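PDB 5EDL: putative HMP/thiamine permease protein YkoE from Bacillus subtilis, which is the membrane-embedded S component of an energy-coupling factor transporter, binds thiamine, and probably takes part in uptake of thiamine or hydroxymethylpyrimidine. Local coordinates for residues G62-S67 against G96-F101; V113-G118 against S153-A158. All blocks are in the same frame, centred on the assembly; numbering follows the deposited sequence.

In the fold
Contact 1 and contact 2 lie in series along the chain, the first closing before the second opens, and their centres are 12 Å apart. Each joins two consecutive membrane helices: 63-77 with 85-103 in contact 1, and 111-132 with 140-170 in contact 2. The two pairs meet where helices 85-103 and 111-132 pack together, with Phe101 CE2 3.6 Å from Ala117 CB and Val100 CG2 3.5 Å from Leu116 O. Four successive helices are thus linked through neighbouring interfaces in this all-helical S component. Bound thiamine lies about 11 Å from the side chain of Leu65 and about 11 Å from Gly154, so neither contact touches the vitamin.

Contact 1 of 2, residues G62-S67 against G96-F101; sequences GAALVS and GAEAVF. With MPG ([(Z)-octadec-9-enyl] (2R)-2,3-bis(oxidanyl)propanoate), chain C.
An antiparallel pair of consecutive membrane helices, 63-77 and 85-103, meets here where the carboxylate of Glu98 faces the N-terminal turn beginning at Gly62. The local axes approach to 7.8 Å at 164°, a closeness permitted by small residues: Ala64 CB rests 4.0 Å from Ala97 CB, and Phe101 CD2 meets the same methyl obliquely, at 3.9 Å. Glu98 reaches the turn with CG anti to its own N (chi1 -169°) and then bends at chi2, which carries the carboxylate round to the start of helix 63-77. There its two oxygens divide the work. OE1 accepts the backbone N-H of Leu65 at 2.8 Å, nearly in line with the C-O bond, whereas OE2 takes Gly62 N at 2.9 Å from above the carboxylate plane. A water fills in between, accepting from Ala64 N and donating to Glu98 OE2 at 2.9 Å. Held also by Trp106 NE1 at OE2, the carboxylate is probably restrained from turning. First-turn amides lack carbonyl partners within their own helix, so a buried acid suits this place, and the positive end of the helix dipole would probably favour its ionised form. Gly62, at the N-cap position, has a positive phi of 93°, where a side chain would press on the preceding carbonyl; glycine fits for that reason. On its outer side the aliphatic part of Glu98 meets lipid: MPG C7 lies 3.5 Å from Glu98 CG, and MPG C3 the same distance from Ala99 CB. Helix 49-58 covers another side through Ser51, which bonds to Ala64 O. The arrangement is that of a transmembrane helical hairpin in which an acidic side chain of one helix accepts hydrogen bonds from amides at the N-terminus of the other.

Contact 2 of 2, residues V113-G118 against S153-A158; sequences VLMLAG and SGALLA
Gly118 and Gly154 bring helices 111-132 and 140-170 together backbone to backbone, in a close crossing lined by the small-xxx-small motif of Gly154 and Ala158. The local axes come within 7.2 Å at an angle of 121°. Just before the crossing, Ser153 turns its hydroxyl to Pro42 O and Gly45 N, hydrogen-bonding this helix to the chain just before helix 49-58. Gly154 follows, and its carbonyl receives a CA-H...O contact from Gly118 CA at 3.5 Å, with 155° at the hydrogen. Glycine suits both positions: a CB built on Gly118 would clash with Gly154 O, and one on Gly154 would collide with Gly118 O. Ala155 comes next, its methyl 4.0 Å from Met115 CB. Its carbonyl is covered by the methionine side chain, Met115 CG lying 3.3 Å from Ala155 O. Met115 has CG anti to its carbonyl carbon (chi1 -73°) and runs on extended, a course that lays the whole thioether chain along Ala155 O and ends at Leu156. At Leu156 the CB points away from the partner helix, but CD2 still meets Met115 CE at 4.2 Å. A long, flexible methionine can bridge Ala155 and Leu156 in this way, and it also touches Leu160 one turn later. Shortening Met115 to an alanine would probably leave Ala155 O without its cover and Leu156 CD2 without its apolar neighbour. The helix widens into a pi-type turn over 154-158, where the bond from Ala158 N to Gly154 O is weak. Ala158, small enough to face the crossing while also packing on Phe48, sets its CB 4.2 Å from Gly118 CA.

Contact 1 of 2, residues G62-S67 against G96-F101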
loop_
_atom_site.group_PDB
_atom_site.type_symbol
_atom_site.label_atom_id
_atom_site.label_comp_id
_atom_site.label_asym_id
_atom_site.label_seq_id
_atom_site.Cartn_x
_atom_site.Cartn_y
_atom_site.Cartn_z
ATOM N N GLY A 62 13.088 -0.346 2.553
ATOM C CA GLY A 62 12.418 -1.379 3.317
ATOM C C GLY A 62 11.072 -0.979 3.885
ATOM O O GLY A 62 10.353 -1.831 4.403
ATOM N N ALA A 63 10.715 0.301 3.796
ATOM C CA ALA A 63 9.447 0.763 4.373
ATOM C C ALA A 63 8.240 0.063 3.756
ATOM O O ALA A 63 7.343 -0.386 4.470
ATOM C CB ALA A 63 9.294 2.283 4.215
ATOM N N ALA A 64 8.223 -0.013 2.432
ATOM C CA ALA A 64 7.081 -0.558 1.712
ATOM C C ALA A 64 6.943 -2.039 2.029
ATOM O O ALA A 64 5.846 -2.534 2.195
ATOM C CB ALA A 64 7.225 -0.353 0.210
ATOM N N LEU A 65 8.077 -2.723 2.119
ATOM C CA LEU A 65 8.081 -4.167 2.313
ATOM C C LEU A 65 7.674 -4.528 3.737
ATOM O O LEU A 65 6.771 -5.337 3.942
ATOM C CB LEU A 65 9.463 -4.756 2.003
ATOM C CG LEU A 65 9.666 -6.222 2.398
ATOM C CD1 LEU A 65 8.617 -7.096 1.693
ATOM C CD2 LEU A 65 11.082 -6.676 2.039
ATOM N N VAL A 66 8.345 -3.925 4.713
ATOM C CA VAL A 66 8.138 -4.295 6.104
ATOM C C VAL A 66 6.777 -3.861 6.629
ATOM O O VAL A 66 6.114 -4.620 7.322
ATOM C CB VAL A 66 9.231 -3.719 7.023
ATOM C CG1 VAL A 66 8.952 -4.124 8.468
ATOM C CG2 VAL A 66 10.603 -4.227 6.591
ATOM N N SER A 67 6.346 -2.656 6.292
ATOM C CA SER A 67 5.032 -2.198 6.733
ATOM C C SER A 67 3.910 -3.160 6.274
ATOM O O SER A 67 3.005 -3.460 7.039
ATOM C CB SER A 67 4.766 -0.786 6.220
ATOM O OG SER A 67 4.697 -0.765 4.804
ATOM N N GLY A 96 6.660 -6.340 -4.302
ATOM C CA GLY A 96 6.228 -5.659 -5.515
ATOM C C GLY A 96 6.283 -4.138 -5.412
ATOM O O GLY A 96 6.733 -3.452 -6.345
ATOM N N ALA A 97 5.818 -3.603 -4.287
ATOM C CA ALA A 97 5.902 -2.153 -4.034
ATOM C C ALA A 97 7.350 -1.706 -3.793
ATOM O O ALA A 97 7.804 -0.712 -4.352
ATOM C CB ALA A 97 5.033 -1.780 -2.857
ATOM N N GLU A 98 8.065 -2.453 -2.965
ATOM C CA GLU A 98 9.445 -2.131 -2.635
ATOM C C GLU A 98 10.323 -2.094 -3.889
ATOM O O GLU A 98 11.239 -1.288 -3.970
ATOM C CB GLU A 98 10.004 -3.142 -1.634
ATOM C CG GLU A 98 11.353 -2.746 -1.030
ATOM C CD GLU A 98 11.233 -1.615 -0.015
ATOM O OE1 GLU A 98 10.369 -1.688 0.883
ATOM O OE2 GLU A 98 12.008 -0.647 -0.124
ATOM N N ALA A 99 10.050 -2.972 -4.854
ATOM C CA ALA A 99 10.855 -3.029 -6.074
ATOM C C ALA A 99 10.846 -1.684 -6.826
ATOM O O ALA A 99 11.836 -1.299 -7.438
ATOM C CB ALA A 99 10.359 -4.157 -6.984
ATOM N N VAL A 100 9.723 -0.985 -6.781
ATOM C CA VAL A 100 9.602 0.309 -7.459
ATOM C C VAL A 100 10.411 1.388 -6.709
ATOM O O VAL A 100 11.019 2.268 -7.329
ATOM C CB VAL A 100 8.116 0.722 -7.590
ATOM C CG1 VAL A 100 7.971 2.215 -7.896
ATOM C CG2 VAL A 100 7.423 -0.130 -8.652
ATOM N N PHE A 101 10.432 1.317 -5.378
ATOM C CA PHE A 101 11.228 2.288 -4.613
ATOM C C PHE A 101 12.697 1.937 -4.734
ATOM O O PHE A 101 13.534 2.826 -4.821
ATOM C CB PHE A 101 10.770 2.351 -3.148
ATOM C CG PHE A 101 9.380 2.900 -2.994
ATOM C CD1 PHE A 101 9.126 4.243 -3.245
ATOM C CD2 PHE A 101 8.320 2.078 -2.646
ATOM C CE1 PHE A 101 7.850 4.757 -3.132
ATOM C CE2 PHE A 101 7.037 2.589 -2.522
ATOM C CZ PHE A 101 6.797 3.924 -2.774
HETATM C C2 MPG C . 11.822 -7.692 -6.806
HETATM C C3 MPG C . 12.768 -6.577 -6.420
HETATM C C4 MPG C . 12.447 -6.101 -5.020
HETATM C C5 MPG C . 12.949 -7.119 -4.023
HETATM C C6 MPG C . 13.827 -6.440 -3.001
HETATM C C7 MPG C . 12.959 -5.627 -2.073
HETATM C C8 MPG C . 13.714 -5.335 -0.796
HETATM C C9 MPG C . 14.584 -4.117 -1.009
HETATM C C10 MPG C . 15.234 -3.509 0.009
HETATM C C11 MPG C . 15.147 -4.000 1.437
HETATM C C12 MPG C . 16.555 -4.169 1.964
HETATM C C13 MPG C . 17.241 -2.820 2.080
HETATM C C14 MPG C . 18.297 -2.635 1.009
HETATM C C15 MPG C . 19.451 -1.821 1.552
HETATM C C16 MPG C . 19.819 -0.735 0.567
HETATM C C17 MPG C . 20.844 0.189 1.180
HETATM C C18 MPG C . 20.724 1.548 0.529
HETATM O O1 MPG C . 11.147 -7.832 -9.085
HETATM C C1 MPG C . 12.172 -8.193 -8.188
HETATM O O HOH W 1 10.212 1.428 0.677
#

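Contact 2 of 2, residues V113-G118 against S153-A158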
loop_
_atom_site.group_PDB
_atom_site.type_symbol
_atom_site.label_atom_id
_atom_site.label_comp_id
_atom_site.label_asym_id
_atom_site.label_seq_id
_atom_site.Cartn_x
_atom_site.Cartn_y
_atom_site.Cartn_z
ATOM N N VAL A 113 5.324 7.797 -9.166
ATOM C CA VAL A 113 6.103 6.732 -8.554
ATOM C C VAL A 113 5.270 5.972 -7.505
ATOM O O VAL A 113 5.350 4.753 -7.427
ATOM C CB VAL A 113 7.401 7.256 -7.919
ATOM C CG1 VAL A 113 8.114 6.118 -7.173
ATOM C CG2 VAL A 113 8.321 7.867 -9.007
ATOM N N LEU A 114 4.466 6.691 -6.722
ATOM C CA LEU A 114 3.572 6.045 -5.761
ATOM C C LEU A 114 2.577 5.131 -6.490
ATOM O O LEU A 114 2.300 4.010 -6.051
ATOM C CB LEU A 114 2.822 7.089 -4.925
ATOM C CG LEU A 114 3.688 8.088 -4.139
ATOM C CD1 LEU A 114 2.809 8.959 -3.249
ATOM C CD2 LEU A 114 4.748 7.371 -3.312
ATOM N N MET A 115 2.052 5.613 -7.612
ATOM C CA MET A 115 1.093 4.831 -8.386
ATOM C C MET A 115 1.745 3.582 -8.979
ATOM O O MET A 115 1.167 2.494 -8.905
ATOM C CB MET A 115 0.457 5.683 -9.481
ATOM C CG MET A 115 -0.543 6.713 -8.951
ATOM S SD MET A 115 -1.341 7.593 -10.309
ATOM C CE MET A 115 -2.625 8.478 -9.436
ATOM N N LEU A 116 2.951 3.735 -9.530
ATOM C CA LEU A 116 3.743 2.598 -9.988
ATOM C C LEU A 116 3.984 1.572 -8.881
ATOM O O LEU A 116 3.984 0.379 -9.125
ATOM C CB LEU A 116 5.094 3.069 -10.517
ATOM C CG LEU A 116 5.554 2.669 -11.909
ATOM C CD1 LEU A 116 4.397 2.538 -12.891
ATOM C CD2 LEU A 116 6.574 3.699 -12.399
ATOM N N ALA A 117 4.251 2.059 -7.681
ATOM C CA ALA A 117 4.490 1.186 -6.543
ATOM C C ALA A 117 3.231 0.350 -6.256
ATOM O O ALA A 117 3.316 -0.865 -6.071
ATOM C CB ALA A 117 4.897 2.017 -5.321
ATOM N N GLY A 118 2.075 1.017 -6.230
ATOM C CA GLY A 118 0.788 0.346 -6.149
ATOM C C GLY A 118 0.644 -0.726 -7.223
ATOM O O GLY A 118 0.261 -1.864 -6.926
ATOM N N SER A 153 -6.682 -0.066 -9.775
ATOM C CA SER A 153 -7.020 -0.007 -8.360
ATOM C C SER A 153 -5.760 0.188 -7.506
ATOM O O SER A 153 -5.778 0.928 -6.526
ATOM C CB SER A 153 -7.771 -1.282 -7.921
ATOM O OG SER A 153 -8.058 -1.259 -6.528
ATOM N N GLY A 154 -4.674 -0.485 -7.882
ATOM C CA GLY A 154 -3.393 -0.280 -7.233
ATOM C C GLY A 154 -2.913 1.163 -7.404
ATOM O O GLY A 154 -2.437 1.785 -6.461
ATOM N N ALA A 155 -3.045 1.701 -8.610
ATOM C CA ALA A 155 -2.614 3.078 -8.869
ATOM C C ALA A 155 -3.449 4.061 -8.029
ATOM O O ALA A 155 -2.902 4.992 -7.432
ATOM C CB ALA A 155 -2.726 3.406 -10.357
ATOM N N LEU A 156 -4.758 3.814 -7.946
ATOM C CA LEU A 156 -5.670 4.772 -7.331
ATOM C C LEU A 156 -5.891 4.584 -5.820
ATOM O O LEU A 156 -5.828 5.554 -5.069
ATOM C CB LEU A 156 -7.020 4.743 -8.046
ATOM C CG LEU A 156 -6.988 5.161 -9.516
ATOM C CD1 LEU A 156 -8.384 5.087 -10.140
ATOM C CD2 LEU A 156 -6.384 6.539 -9.694
ATOM N N LEU A 157 -6.160 3.354 -5.383
ATOM C CA LEU A 157 -6.492 3.092 -3.981
ATOM C C LEU A 157 -5.267 2.888 -3.101
ATOM O O LEU A 157 -5.362 2.973 -1.885
ATOM C CB LEU A 157 -7.403 1.865 -3.857
ATOM C CG LEU A 157 -8.779 1.993 -4.517
ATOM C CD1 LEU A 157 -9.656 0.787 -4.158
ATOM C CD2 LEU A 157 -9.438 3.307 -4.125
ATOM N N ALA A 158 -4.124 2.598 -3.708
ATOM C CA ALA A 158 -2.887 2.540 -2.945
ATOM C C ALA A 158 -2.057 3.801 -3.189
ATOM O O ALA A 158 -1.773 4.543 -2.250
ATOM C CB ALA A 158 -2.094 1.296 -3.285
#